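Unsaturated glucuronyl hydrolase (Streptococcus agalactiae, PDB 2ZZR) hydrolyses unsaturated hyaluronan, chondroitin and heparin disaccharides, releasing the 4,5-unsaturated uronic acid by cleaving both (1->3) and (1->4) glycosidic bonds. Local coordinates at residues A[171-176]-A[201-205]; A[177-183]-A[257-262]. One frame throughout, in Å; residues are numbered along the deposited sequence.

Interaction 1 of 2, residues A[171-176]-A[201-205]; sequences LIIDCL and HFYAS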
loop_
_atom_site.group_PDB
_atom_site.type_symbol
_atom_site.label_atom_id
_atom_site.label_comp_id
_atom_site.label_asym_id
_atom_site.label_seq_id
_atom_site.Cartn_x
_atom_site.Cartn_y
_atom_site.Cartn_z
ATOM N N LEU A 171 8.793 -1.820 14.894
ATOM C CA LEU A 171 7.770 -1.446 13.917
ATOM C C LEU A 171 8.229 -1.870 12.527
ATOM O O LEU A 171 9.423 -2.073 12.291
ATOM C CB LEU A 171 7.477 0.064 13.956
ATOM C CG LEU A 171 8.579 1.090 13.634
ATOM C CD1 LEU A 171 8.865 1.218 12.129
ATOM C CD2 LEU A 171 8.222 2.464 14.210
ATOM N N ILE A 172 7.280 -1.985 11.603
ATOM C CA ILE A 172 7.588 -2.292 10.213
ATOM C C ILE A 172 7.005 -1.159 9.365
ATOM O O ILE A 172 5.979 -0.585 9.727
ATOM C CB ILE A 172 7.046 -3.694 9.810
ATOM C CG1 ILE A 172 7.761 -4.777 10.645
ATOM C CG2 ILE A 172 7.227 -3.959 8.312
ATOM C CD1 ILE A 172 7.229 -6.185 10.445
ATOM N N ILE A 173 7.679 -0.816 8.273
ATOM C CA ILE A 173 7.325 0.384 7.507
ATOM C C ILE A 173 5.911 0.338 6.915
ATOM O O ILE A 173 5.267 1.386 6.746
ATOM C CB ILE A 173 8.371 0.705 6.400
ATOM C CG1 ILE A 173 8.130 2.118 5.839
ATOM C CG2 ILE A 173 8.397 -0.392 5.326
ATOM C CD1 ILE A 173 9.257 2.664 4.993
ATOM N N ASP A 174 5.418 -0.864 6.622
ATOM C CA ASP A 174 4.069 -0.974 6.049
ATOM C C ASP A 174 2.969 -0.548 7.027
ATOM O O ASP A 174 1.824 -0.324 6.628
ATOM C CB ASP A 174 3.812 -2.365 5.442
ATOM C CG ASP A 174 3.685 -3.468 6.481
ATOM O OD1 ASP A 174 3.332 -4.590 6.072
ATOM O OD2 ASP A 174 3.926 -3.248 7.690
ATOM N N CYS A 175 3.321 -0.402 8.305
ATOM C CA CYS A 175 2.353 0.062 9.295
ATOM C C CYS A 175 1.890 1.498 9.006
ATOM O O CYS A 175 0.840 1.927 9.489
ATOM C CB CYS A 175 2.889 -0.070 10.725
ATOM S SG CYS A 175 1.579 -0.053 11.976
ATOM N N LEU A 176 2.672 2.232 8.212
ATOM C CA LEU A 176 2.261 3.561 7.736
ATOM C C LEU A 176 0.908 3.528 7.020
ATOM O O LEU A 176 0.136 4.483 7.108
ATOM C CB LEU A 176 3.324 4.170 6.817
ATOM C CG LEU A 176 4.629 4.635 7.485
ATOM C CD1 LEU A 176 5.547 5.223 6.438
ATOM C CD2 LEU A 176 4.360 5.654 8.588
ATOM N N HIS A 201 3.076 7.088 16.069
ATOM C CA HIS A 201 3.599 6.034 15.201
ATOM C C HIS A 201 4.202 6.612 13.936
ATOM O O HIS A 201 5.254 6.161 13.486
ATOM C CB HIS A 201 2.542 4.996 14.828
ATOM C CG HIS A 201 3.084 3.918 13.947
ATOM N ND1 HIS A 201 3.602 2.745 14.451
ATOM C CD2 HIS A 201 3.259 3.863 12.605
ATOM C CE1 HIS A 201 4.044 1.999 13.455
ATOM N NE2 HIS A 201 3.852 2.657 12.324
ATOM N N PHE A 202 3.539 7.612 13.356
ATOM C CA PHE A 202 4.089 8.233 12.173
ATOM C C PHE A 202 5.499 8.780 12.419
ATOM O O PHE A 202 6.418 8.489 11.663
ATOM C CB PHE A 202 3.207 9.347 11.578
ATOM C CG PHE A 202 3.837 9.958 10.366
ATOM C CD1 PHE A 202 3.680 9.361 9.116
ATOM C CD2 PHE A 202 4.699 11.046 10.492
ATOM C CE1 PHE A 202 4.327 9.878 7.993
ATOM C CE2 PHE A 202 5.347 11.568 9.386
ATOM C CZ PHE A 202 5.166 10.980 8.125
ATOM N N TYR A 203 5.662 9.572 13.476
ATOM C CA TYR A 203 6.967 10.185 13.747
ATOM C C TYR A 203 8.036 9.174 14.136
ATOM O O TYR A 203 9.183 9.326 13.754
ATOM C CB TYR A 203 6.857 11.313 14.775
ATOM C CG TYR A 203 6.198 12.551 14.206
ATOM C CD1 TYR A 203 4.969 12.994 14.688
ATOM C CD2 TYR A 203 6.795 13.264 13.161
ATOM C CE1 TYR A 203 4.358 14.130 14.162
ATOM C CE2 TYR A 203 6.190 14.403 12.622
ATOM C CZ TYR A 203 4.973 14.827 13.131
ATOM O OH TYR A 203 4.360 15.953 12.612
ATOM N N ALA A 204 7.648 8.139 14.878
ATOM C CA ALA A 204 8.573 7.044 15.198
ATOM C C ALA A 204 9.084 6.395 13.911
ATOM O O ALA A 204 10.273 6.068 13.787
ATOM C CB ALA A 204 7.895 6.021 16.098
ATOM N N SER A 205 8.189 6.242 12.939
ATOM C CA SER A 205 8.564 5.703 11.642
ATOM C C SER A 205 9.467 6.678 10.880
ATOM O O SER A 205 10.575 6.319 10.459
ATOM C CB SER A 205 7.314 5.378 10.826
ATOM O OG SER A 205 6.518 4.399 11.472
HETATM O O HOH W 1 5.451 2.227 10.050
#
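His201 brings its imidazole obliquely up to Cys175, on the turn that carries Asp174, the probable proton donor of this alpha-barrel hydrolase. The turn is a type I beta turn from Ile172 to Cys175, between strand 170-172 and helix 175-178. The ring of His201 reaches it because CG stands anti to the backbone N (chi1 -180°). Cys175 CB lies 3.3 Å from His201 NE2, and Cys175 SG sits 3.9 Å from the ring centroid, an oblique sulfur-aromatic contact. Leu171 CB touches the same ring at CE1. The two ring nitrogens have separate partners: ND1 bonds to the backbone N of Ile157, and NE2 to a water. Phe202 comes next, and Phe202 CD1 meets Leu176 CD2 at 3.8 Å. Ala204 adds its methyl to the CD2 branch of Leu171. Ser205 closes the helical face, with CB against Leu176 CD2. Its OG bonds back to His201 O, which also takes the Ser205 N-H from the other face of its carbonyl plane. Asp174 does not touch this helix; His113 NE2 hydrogen-bonds its OD2. No direct hydrogen bond joins the two segments; the water does so instead. The water O lies 2.8 Å from His201 NE2. It donates to Ile172 O, with the water O 2.9 Å away. It also donates to Ser205 OG, 2.8 Å from the water O.

Interaction 2 of 2, residues A[177-183]-A[257-262]; sequences LNIQLLF and LSYRKM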
loop_
_atom_site.group_PDB
_atom_site.type_symbol
_atom_site.label_atom_id
_atom_site.label_comp_id
_atom_site.label_asym_id
_atom_site.label_seq_id
_atom_site.Cartn_x
_atom_site.Cartn_y
_atom_site.Cartn_z
ATOM N N LEU A 177 0.629 2.434 6.313
ATOM C CA LEU A 177 -0.668 2.273 5.630
ATOM C C LEU A 177 -1.778 1.870 6.592
ATOM O O LEU A 177 -2.966 2.085 6.312
ATOM C CB LEU A 177 -0.572 1.232 4.510
ATOM C CG LEU A 177 -0.137 1.636 3.097
ATOM C CD1 LEU A 177 -1.263 2.340 2.355
ATOM C CD2 LEU A 177 1.158 2.465 3.096
ATOM N N ASN A 178 -1.390 1.275 7.719
ATOM C CA ASN A 178 -2.350 0.737 8.680
ATOM C C ASN A 178 -2.840 1.742 9.724
ATOM O O ASN A 178 -3.889 1.547 10.336
ATOM C CB ASN A 178 -1.777 -0.527 9.324
ATOM C CG ASN A 178 -1.736 -1.687 8.348
ATOM O OD1 ASN A 178 -2.719 -2.402 8.185
ATOM N ND2 ASN A 178 -0.604 -1.863 7.673
ATOM N N ILE A 179 -2.107 2.839 9.898
ATOM C CA ILE A 179 -2.546 3.889 10.827
ATOM C C ILE A 179 -3.675 4.752 10.233
ATOM O O ILE A 179 -4.303 5.535 10.939
ATOM C CB ILE A 179 -1.376 4.787 11.335
ATOM C CG1 ILE A 179 -0.745 5.598 10.197
ATOM C CG2 ILE A 179 -0.329 3.936 12.069
ATOM C CD1 ILE A 179 0.294 6.650 10.655
ATOM N N GLN A 180 -3.941 4.599 8.942
ATOM C CA GLN A 180 -5.040 5.346 8.320
ATOM C C GLN A 180 -6.363 4.940 8.968
ATOM O O GLN A 180 -7.250 5.778 9.191
ATOM C CB GLN A 180 -5.057 5.151 6.799
ATOM C CG GLN A 180 -3.712 5.472 6.102
ATOM C CD GLN A 180 -3.036 6.755 6.597
ATOM O OE1 GLN A 180 -1.845 6.759 6.924
ATOM N NE2 GLN A 180 -3.784 7.844 6.636
ATOM N N LEU A 181 -6.456 3.657 9.312
ATOM C CA LEU A 181 -7.582 3.105 10.066
ATOM C C LEU A 181 -7.808 3.875 11.363
ATOM O O LEU A 181 -8.951 4.138 11.753
ATOM C CB LEU A 181 -7.317 1.618 10.362
ATOM C CG LEU A 181 -8.241 0.847 11.311
ATOM C CD1 LEU A 181 -9.670 0.841 10.770
ATOM C CD2 LEU A 181 -7.718 -0.567 11.491
ATOM N N LEU A 182 -6.711 4.247 12.024
ATOM C CA LEU A 182 -6.790 4.988 13.283
ATOM C C LEU A 182 -7.242 6.434 13.091
ATOM O O LEU A 182 -8.014 6.950 13.902
ATOM C CB LEU A 182 -5.466 4.923 14.043
ATOM C CG LEU A 182 -4.989 3.505 14.359
ATOM C CD1 LEU A 182 -3.685 3.565 15.131
ATOM C CD2 LEU A 182 -6.048 2.714 15.139
ATOM N N PHE A 183 -6.780 7.082 12.019
ATOM C CA PHE A 183 -7.262 8.426 11.688
ATOM C C PHE A 183 -8.765 8.407 11.393
ATOM O O PHE A 183 -9.476 9.341 11.765
ATOM C CB PHE A 183 -6.502 9.034 10.506
ATOM C CG PHE A 183 -5.099 9.505 10.844
ATOM C CD1 PHE A 183 -4.007 9.033 10.123
ATOM C CD2 PHE A 183 -4.878 10.439 11.861
ATOM C CE1 PHE A 183 -2.709 9.473 10.410
ATOM C CE2 PHE A 183 -3.585 10.884 12.160
ATOM C CZ PHE A 183 -2.498 10.398 11.431
ATOM N N LEU A 257 -0.636 9.894 2.658
ATOM C CA LEU A 257 -1.867 9.482 3.340
ATOM C C LEU A 257 -1.941 10.090 4.745
ATOM O O LEU A 257 -2.963 10.655 5.135
ATOM C CB LEU A 257 -1.982 7.955 3.402
ATOM C CG LEU A 257 -2.353 7.247 2.102
ATOM C CD1 LEU A 257 -2.277 5.744 2.299
ATOM C CD2 LEU A 257 -3.756 7.644 1.635
ATOM N N SER A 258 -0.838 10.008 5.486
ATOM C CA SER A 258 -0.772 10.605 6.821
ATOM C C SER A 258 -0.788 12.128 6.778
ATOM O O SER A 258 -1.363 12.777 7.666
ATOM C CB SER A 258 0.472 10.118 7.558
ATOM O OG SER A 258 0.434 8.712 7.677
ATOM N N TYR A 259 -0.163 12.693 5.751
ATOM C CA TYR A 259 -0.145 14.149 5.570
ATOM C C TYR A 259 -1.565 14.730 5.509
ATOM O O TYR A 259 -1.820 15.811 6.051
ATOM C CB TYR A 259 0.650 14.546 4.324
ATOM C CG TYR A 259 0.574 16.030 4.034
ATOM C CD1 TYR A 259 1.414 16.933 4.683
ATOM C CD2 TYR A 259 -0.363 16.533 3.128
ATOM C CE1 TYR A 259 1.334 18.303 4.420
ATOM C CE2 TYR A 259 -0.455 17.895 2.867
ATOM C CZ TYR A 259 0.392 18.774 3.518
ATOM O OH TYR A 259 0.293 20.126 3.260
ATOM N N ARG A 260 -2.485 14.016 4.858
ATOM C CA ARG A 260 -3.889 14.462 4.809
ATOM C C ARG A 260 -4.381 14.846 6.193
ATOM O O ARG A 260 -5.107 15.823 6.360
ATOM C CB ARG A 260 -4.813 13.349 4.330
ATOM C CG ARG A 260 -4.582 12.821 2.940
ATOM C CD ARG A 260 -5.551 11.664 2.693
ATOM N NE ARG A 260 -5.330 10.562 3.639
ATOM C CZ ARG A 260 -6.242 9.653 3.980
ATOM N NH1 ARG A 260 -7.468 9.695 3.462
ATOM N NH2 ARG A 260 -5.930 8.699 4.849
ATOM N N LYS A 261 -3.983 14.046 7.177
ATOM C CA LYS A 261 -4.548 14.102 8.514
ATOM C C LYS A 261 -3.686 14.888 9.497
ATOM O O LYS A 261 -4.113 15.175 10.626
ATOM C CB LYS A 261 -4.771 12.678 9.028
ATOM C CG LYS A 261 -5.540 11.780 8.066
ATOM C CD LYS A 261 -6.924 12.345 7.749
ATOM C CE LYS A 261 -7.677 11.464 6.761
ATOM N NZ LYS A 261 -9.016 12.076 6.458
ATOM N N MET A 262 -2.479 15.236 9.073
ATOM C CA MET A 262 -1.506 15.859 9.970
ATOM C C MET A 262 -1.061 17.223 9.478
ATOM O O MET A 262 -0.778 18.119 10.286
ATOM C CB MET A 262 -0.298 14.936 10.166
ATOM C CG MET A 262 -0.649 13.654 10.887
ATOM S SD MET A 262 0.684 12.447 10.913
ATOM C CE MET A 262 1.918 13.325 11.869
#
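Phe183 meets Lys261 along nearly the whole of its side chain. Its CB lies 3.8 Å from Lys261 CG. CG of the ring touches the same methylene at 3.6 Å. Further out, CD2 and CE2 both approach Lys261 CB. That carbon stands over the centre of one ring face, 3.6 Å from the centroid and 10° off the normal, a CH-pi contact. At the tip, CZ touches Met262 CG and SD, each at 3.8 Å. The sulfur approaches obliquely, a Met-aromatic contact. The lysine chain bends at chi2 (-59°), and its NZ goes on to a salt bridge with Glu187. The contact joins two helices of the alpha barrel, helix 180-189 and helix 245-262. Helix 192-209 also packs here, with Ala198 on Phe183. Nearer helix 175-178, the amide of Gln180 lies among Leu257, Ser258 and Arg260. Ser258 OG hydrogen-bonds Gly254 O. Arg260 NE donates to Leu257 O at 2.8 Å, in the carbonyl plane and on a lone pair. Lys261 CE and Leu257 CD2 cover opposite faces of its guanidinium, and NH2 forms a salt bridge with the C-terminal carboxylate of Trp397. Leu177 CD1 meets Leu257 CD1 at 3.6 Å.

Overall arrangement
Both interactions are buried and lie about 11 Å apart, centre to centre. They share helix 175-178, and their segments alternate along the chain. Helix 192-209 serves interaction 1, while helix 245-262 serves interaction 2. The two meet where Phe202 CD1 touches Ser258 OG at 3.6 Å and His201 CD2 touches Ile179 CG2 at 3.6 Å. Interaction 1 is wholly buried and sets an imidazole and a water beside the turn with Asp174, the probable proton donor. Interaction 2 has CH-pi and Met-aromatic contacts instead, with salt bridges on its partly exposed residues. Its Leu177 end lies near Trp250, which probably binds substrate.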